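Local coordinates for protein 5-formaminoimidazole-4-carboxamide-1-(beta)-D-ribofuranosyl 5'-monophosphate synthetase (Methanocaldococcus jannaschii, PDB 2R7N) that catalyses the ATP- and formate-dependent formylation of the purine precursor AICAR to FAICAR, without folates, in de novo IMP biosynthesis, at residues Lys16-Ile21 / Glu84-Val89. Residues are numbered along the deposited sequence; the frame is centred on the assembly and turned at random.
Sequences KDEITI and ELNSIV
T20 and S87 pair side by side where two neighbouring parallel strands begin, 20-24 and 87-89, in a parallel sheet consistent with a Rossmann-like N-terminal domain. Strand 20-24 runs between 43-48 and 87-89, and V89 makes backbone bonds on to P111 and F113. N86, with positive phi, ends helix 76-84 in a Schellman motif and turns the chain straight into its strand. T20 then bonds to residues on both sides of S87, in the usual parallel ladder: T20 N gives to N86 O at 3.0 Å, and I88 N gives to T20 O at 3.1 Å (159° at the hydrogen). I19 CA also sends its hydrogen toward N86 O, 3.3 Å away.

The side chain of T20 adds a third tie. With chi1 at 58°, its hydroxyl is tucked in over its own backbone and reaches the helix end, where OG1 donates to L85 O at 2.9 Å, arriving well above the carbonyl plane. S87 OG lies 2.7 Å from the same T20 OG1; its proton may go there or, more weakly, back to L82 O in the helix. V44 of the next strand packs against T20, S87 and L85 on this face.

Beside the face that carries I21 and I88, I19 CG2 meets I88 CG1 at 4.1 Å, the two side chains crossing at a slant. The side chains of I19 and N86 cross at about a right angle, CD1 to CB 4.0 Å. F11 of helix 4-12 touches both I19 and I88, and helix 339-353 also packs here through L351 and I347.

Separately, E18 OE2 is hydrogen-bonded to F64 N of the second subunit.

The buried T20 hydroxyl thus has partners in both L85 O and S87 OG, which is likely to favour this register at the strand start.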
ATOM      1  N   LYS A  16      24.154  -9.749 -17.064  1.00 50.89           N
ATOM      2  CA  LYS A  16      22.885  -9.026 -17.181  1.00 51.51           C
ATOM      3  C   LYS A  16      21.797  -9.485 -16.211  1.00 50.79           C
ATOM      4  O   LYS A  16      20.712  -8.897 -16.175  1.00 49.77           O
ATOM      5  CB  LYS A  16      22.328  -9.128 -18.603  1.00 58.63           C
ATOM      6  CG  LYS A  16      23.328  -8.876 -19.701  1.00 65.80           C
ATOM      7  CD  LYS A  16      23.770  -7.428 -19.761  1.00 64.54           C
ATOM      8  CE  LYS A  16      24.794  -7.264 -20.865  1.00 61.19           C
ATOM      9  NZ  LYS A  16      25.880  -8.262 -20.673  1.00 58.21           N
ATOM     10  N   ASP A  17      22.068 -10.546 -15.458  1.00 46.38           N
ATOM     11  CA  ASP A  17      21.101 -11.042 -14.478  1.00 49.70           C
ATOM     12  C   ASP A  17      21.369 -10.371 -13.139  1.00 50.45           C
ATOM     13  O   ASP A  17      20.572 -10.496 -12.207  1.00 41.26           O
ATOM     14  CB  ASP A  17      21.212 -12.564 -14.293  1.00 43.43           C
ATOM     15  CG  ASP A  17      20.920 -13.341 -15.562  1.00 47.59           C
ATOM     16  OD1 ASP A  17      19.992 -12.956 -16.314  1.00 40.51           O
ATOM     17  OD2 ASP A  17      21.624 -14.352 -15.796  1.00 52.49           O
ATOM     18  N   GLU A  18      22.499  -9.671 -13.043  1.00 43.97           N
ATOM     19  CA  GLU A  18      22.942  -9.129 -11.762  1.00 55.34           C
ATOM     20  C   GLU A  18      23.351  -7.652 -11.786  1.00 51.10           C
ATOM     21  O   GLU A  18      24.228  -7.241 -11.028  1.00 46.42           O
ATOM     22  CB  GLU A  18      24.082  -9.983 -11.203  1.00 53.09           C
ATOM     23  CG  GLU A  18      23.716 -11.450 -11.078  1.00 63.62           C
ATOM     24  CD  GLU A  18      24.828 -12.288 -10.492  1.00 68.17           C
ATOM     25  OE1 GLU A  18      25.894 -11.725 -10.166  1.00 71.96           O
ATOM     26  OE2 GLU A  18      24.629 -13.517 -10.360  1.00 66.88           O
ATOM     27  N   ILE A  19      22.716  -6.861 -12.648  1.00 49.63           N
ATOM     28  CA  ILE A  19      23.004  -5.427 -12.728  1.00 47.59           C
ATOM     29  C   ILE A  19      22.711  -4.779 -11.374  1.00 45.75           C
ATOM     30  O   ILE A  19      21.582  -4.858 -10.871  1.00 45.69           O
ATOM     31  CB  ILE A  19      22.145  -4.738 -13.805  1.00 52.60           C
ATOM     32  CG1 ILE A  19      22.728  -4.925 -15.209  1.00 53.77           C
ATOM     33  CG2 ILE A  19      22.051  -3.249 -13.524  1.00 58.12           C
ATOM     34  CD1 ILE A  19      23.854  -5.929 -15.312  1.00 52.54           C
ATOM     35  N   THR A  20      23.732  -4.180 -10.767  1.00 43.13           N
ATOM     36  CA  THR A  20      23.544  -3.402  -9.547  1.00 45.12           C
ATOM     37  C   THR A  20      23.478  -1.911  -9.895  1.00 47.24           C
ATOM     38  O   THR A  20      23.651  -1.508 -11.047  1.00 40.69           O
ATOM     39  CB  THR A  20      24.685  -3.603  -8.561  1.00 43.46           C
ATOM     40  OG1 THR A  20      25.907  -3.231  -9.192  1.00 48.80           O
ATOM     41  CG2 THR A  20      24.777  -5.065  -8.109  1.00 43.03           C
ATOM     42  N   ILE A  21      23.199  -1.086  -8.901  1.00 41.28           N
ATOM     43  CA  ILE A  21      23.240   0.347  -9.128  1.00 43.05           C
ATOM     44  C   ILE A  21      24.207   0.930  -8.147  1.00 36.22           C
ATOM     45  O   ILE A  21      24.122   0.657  -6.948  1.00 44.92           O
ATOM     46  CB  ILE A  21      21.858   1.004  -9.008  1.00 47.90           C
ATOM     47  CG1 ILE A  21      21.061   0.741 -10.290  1.00 37.04           C
ATOM     48  CG2 ILE A  21      21.998   2.509  -8.752  1.00 42.49           C
ATOM     49  CD1 ILE A  21      19.631   1.138 -10.205  1.00 24.19           C
ATOM     50  N   GLU A  84      33.082  -5.315 -11.657  1.00 54.59           N
ATOM     51  CA  GLU A  84      32.949  -6.698 -11.202  1.00 68.74           C
ATOM     52  C   GLU A  84      31.622  -6.915 -10.493  1.00 66.55           C
ATOM     53  O   GLU A  84      31.208  -8.050 -10.258  1.00 71.10           O
ATOM     54  CB  GLU A  84      34.090  -7.075 -10.255  1.00 66.00           C
ATOM     55  CG  GLU A  84      35.389  -7.448 -10.949  1.00 80.60           C
ATOM     56  CD  GLU A  84      36.492  -7.825  -9.964  1.00 84.38           C
ATOM     57  OE1 GLU A  84      36.170  -8.111  -8.786  1.00 87.81           O
ATOM     58  OE2 GLU A  84      37.678  -7.836 -10.367  1.00 86.06           O
ATOM     59  N   LEU A  85      30.967  -5.815 -10.141  1.00 59.74           N
ATOM     60  CA  LEU A  85      29.706  -5.872  -9.438  1.00 47.49           C
ATOM     61  C   LEU A  85      28.587  -5.629 -10.425  1.00 45.33           C
ATOM     62  O   LEU A  85      27.420  -5.579 -10.049  1.00 60.80           O
ATOM     63  CB  LEU A  85      29.665  -4.836  -8.315  1.00 45.58           C
ATOM     64  CG  LEU A  85      30.422  -5.160  -7.024  1.00 50.29           C
ATOM     65  CD1 LEU A  85      30.714  -3.890  -6.255  1.00 57.96           C
ATOM     66  CD2 LEU A  85      29.652  -6.127  -6.144  1.00 52.85           C
ATOM     67  N   ASN A  86      28.947  -5.486 -11.696  1.00 39.91           N
ATOM     68  CA  ASN A  86      27.970  -5.178 -12.741  1.00 48.48           C
ATOM     69  C   ASN A  86      27.158  -3.922 -12.429  1.00 48.85           C
ATOM     70  O   ASN A  86      25.955  -3.871 -12.686  1.00 48.64           O
ATOM     71  CB  ASN A  86      27.027  -6.359 -12.965  1.00 50.81           C
ATOM     72  CG  ASN A  86      27.766  -7.622 -13.327  1.00 51.74           C
ATOM     73  OD1 ASN A  86      28.199  -7.800 -14.470  1.00 53.87           O
ATOM     74  ND2 ASN A  86      27.924  -8.508 -12.353  1.00 42.01           N
ATOM     75  N   SER A  87      27.828  -2.917 -11.875  1.00 48.43           N
ATOM     76  CA  SER A  87      27.173  -1.681 -11.464  1.00 42.23           C
ATOM     77  C   SER A  87      27.057  -0.691 -12.599  1.00 40.93           C
ATOM     78  O   SER A  87      28.042  -0.398 -13.270  1.00 44.12           O
ATOM     79  CB  SER A  87      27.957  -1.021 -10.339  1.00 32.37           C
ATOM     80  OG  SER A  87      28.296  -1.950  -9.326  1.00 43.59           O
ATOM     81  N   ILE A  88      25.845  -0.195 -12.823  1.00 38.32           N
ATOM     82  CA  ILE A  88      25.654   1.035 -13.570  1.00 35.95           C
ATOM     83  C   ILE A  88      25.789   2.162 -12.549  1.00 50.00           C
ATOM     84  O   ILE A  88      25.209   2.099 -11.459  1.00 54.51           O
ATOM     85  CB  ILE A  88      24.281   1.087 -14.236  1.00 38.83           C
ATOM     86  CG1 ILE A  88      24.119  -0.099 -15.200  1.00 34.89           C
ATOM     87  CG2 ILE A  88      24.087   2.416 -14.976  1.00 38.25           C
ATOM     88  CD1 ILE A  88      22.903   0.010 -16.114  1.00 32.13           C
ATOM     89  N   VAL A  89      26.593   3.168 -12.880  1.00 52.49           N
ATOM     90  CA  VAL A  89      26.819   4.284 -11.970  1.00 46.23           C
ATOM     91  C   VAL A  89      25.831   5.423 -12.207  1.00 47.19           C
ATOM     92  O   VAL A  89      25.511   5.774 -13.350  1.00 39.30           O
ATOM     93  CB  VAL A  89      28.256   4.814 -12.057  1.00 58.05           C
ATOM     94  CG1 VAL A  89      28.437   6.016 -11.126  1.00 57.62           C
ATOM     95  CG2 VAL A  89      29.239   3.715 -11.700  1.00 56.31           C
TER